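Local coordinates for AgaA (Rhizobium radiobacter, PDB 6HLX), which binds the opine agropinic acid as the periplasmic solute-binding component of an ABC transporter, serving its import into the bacterial cell, at residues 86-89 against 94-97. Sequence-based numbering, arbitrary orientation.
Sequences LERI and GKAS. With EDO (1,2-ethanediol), chain B; EDO (1,2-ethanediol), chain C.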
loop_
_atom_site.group_PDB
_atom_site.type_symbol
_atom_site.label_atom_id
_atom_site.label_comp_id
_atom_site.label_asym_id
_atom_site.label_seq_id
_atom_site.Cartn_x
_atom_site.Cartn_y
_atom_site.Cartn_z
ATOM N N LEU A 86 7.371 18.069 2.344
ATOM C CA LEU A 86 8.314 17.117 2.936
ATOM C C LEU A 86 8.436 17.305 4.434
ATOM O O LEU A 86 8.460 16.320 5.168
ATOM C CB LEU A 86 9.687 17.192 2.249
ATOM C CG LEU A 86 9.721 16.750 0.776
ATOM C CD1 LEU A 86 11.105 16.977 0.172
ATOM C CD2 LEU A 86 9.285 15.282 0.602
ATOM N N GLU A 87 8.473 18.563 4.906
ATOM C CA GLU A 87 8.551 18.837 6.350
ATOM C C GLU A 87 7.364 18.268 7.126
ATOM O O GLU A 87 7.544 17.807 8.264
ATOM C CB GLU A 87 8.751 20.315 6.615
ATOM C CG GLU A 87 10.212 20.681 6.432
ATOM C CD GLU A 87 10.535 22.152 6.576
ATOM O OE1 GLU A 87 11.737 22.472 6.708
ATOM O OE2 GLU A 87 9.598 22.985 6.552
ATOM N N ARG A 88 6.170 18.238 6.499
ATOM C CA ARG A 88 4.976 17.648 7.137
ATOM C C ARG A 88 5.148 16.135 7.307
ATOM O O ARG A 88 4.722 15.564 8.316
ATOM C CB ARG A 88 3.709 17.982 6.331
ATOM C CG ARG A 88 2.453 17.593 7.072
ATOM C CD ARG A 88 1.212 18.356 6.682
ATOM N NE ARG A 88 0.132 17.871 7.529
ATOM C CZ ARG A 88 -0.863 17.091 7.121
ATOM N NH1 ARG A 88 -0.991 16.782 5.831
ATOM N NH2 ARG A 88 -1.758 16.642 7.991
ATOM N N ILE A 89 5.795 15.485 6.342
ATOM C CA ILE A 89 6.044 14.039 6.422
ATOM C C ILE A 89 7.057 13.747 7.534
ATOM O O ILE A 89 6.893 12.803 8.319
ATOM C CB ILE A 89 6.548 13.494 5.058
ATOM C CG1 ILE A 89 5.436 13.671 3.971
ATOM C CG2 ILE A 89 6.971 11.997 5.205
ATOM C CD1 ILE A 89 5.967 13.545 2.468
ATOM N N GLY A 94 3.785 14.510 13.837
ATOM C CA GLY A 94 2.793 14.395 12.777
ATOM C C GLY A 94 2.270 12.990 12.542
ATOM O O GLY A 94 2.809 12.015 13.076
ATOM N N LYS A 95 1.263 12.880 11.680
ATOM C CA LYS A 95 0.625 11.591 11.416
ATOM C C LYS A 95 1.044 10.944 10.071
ATOM O O LYS A 95 0.352 10.036 9.610
ATOM C CB LYS A 95 -0.911 11.719 11.537
ATOM C CG LYS A 95 -1.573 12.746 10.631
ATOM C CD LYS A 95 -3.010 12.995 11.093
ATOM C CE LYS A 95 -3.507 14.369 10.733
ATOM N NZ LYS A 95 -4.767 14.703 11.453
ATOM N N ALA A 96 2.173 11.368 9.463
ATOM C CA ALA A 96 2.590 10.776 8.186
ATOM C C ALA A 96 2.871 9.296 8.354
ATOM O O ALA A 96 3.678 8.903 9.214
ATOM C CB ALA A 96 3.824 11.481 7.649
ATOM N N SER A 97 2.221 8.469 7.517
ATOM C CA SER A 97 2.387 7.014 7.599
ATOM C C SER A 97 3.792 6.520 7.235
ATOM O O SER A 97 4.176 5.434 7.702
ATOM C CB SER A 97 1.356 6.311 6.717
ATOM O OG SER A 97 0.043 6.710 7.091
HETATM C C1 EDO B . -0.068 17.651 11.751
HETATM O O1 EDO B . 0.320 18.023 13.062
HETATM C C2 EDO B . -0.261 16.130 11.703
HETATM O O2 EDO B . 0.316 15.632 10.506
HETATM C C1 EDO C . 14.401 19.685 7.467
HETATM O O1 EDO C . 14.119 20.922 6.822
HETATM C C2 EDO C . 13.259 19.346 8.463
HETATM O O2 EDO C . 13.512 18.088 9.076
HETATM O O HOH W 1 4.601 13.111 10.352
#
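Water 1 bridges the last turn of helix 79-90 and the loop that follows it, accepting a hydrogen bond from A96 N (3.1 Å). The same water lies 3.1 Å from I89 O, to which it can donate. No direct hydrogen bond joins the two segments; the water spans their backbones instead. Beside it the methyl of A96 points at the helix and settles against the last residue of the segment, with CB 3.4 Å from I89 O and 3.6 Å from I89 CA. The I89 side chain sets off in the other direction, yet its first torsion leaves CG2 beside the carbonyl carbon, 4.0 Å from A96 CB, while V18 packs against the same side chain. In the fold, these residues form the exit from helix 79-90 into the loop leading to helix 99-102, within a family 5 solute-binding protein; the A96 side chain lies about 14 Å from the bound agropinic acid. S97 OG is hydrogen-bonded to Q20 N, and the S97 backbone pairs with V18. The R88 side chain draws nearer to the loop at its end: chi1 of -171° turns CG away from the backbone N, and the chain runs extended as far as NE. The K95 side chain passes that of R88 at a slant, with CE at the guanidinium edge, close to its plane, 4.0 Å from NH2. The two cationic ends remain 5.0 Å apart (R88 NH2 to K95 NZ), and the salt bridge from R88 NH2 to D16 probably eases their repulsion. An ethanediol, probably from the crystallisation liquor, occupies the same corner and takes a nearly straight hydrogen bond from K95 N on its O2 (3.1 Å, 170°).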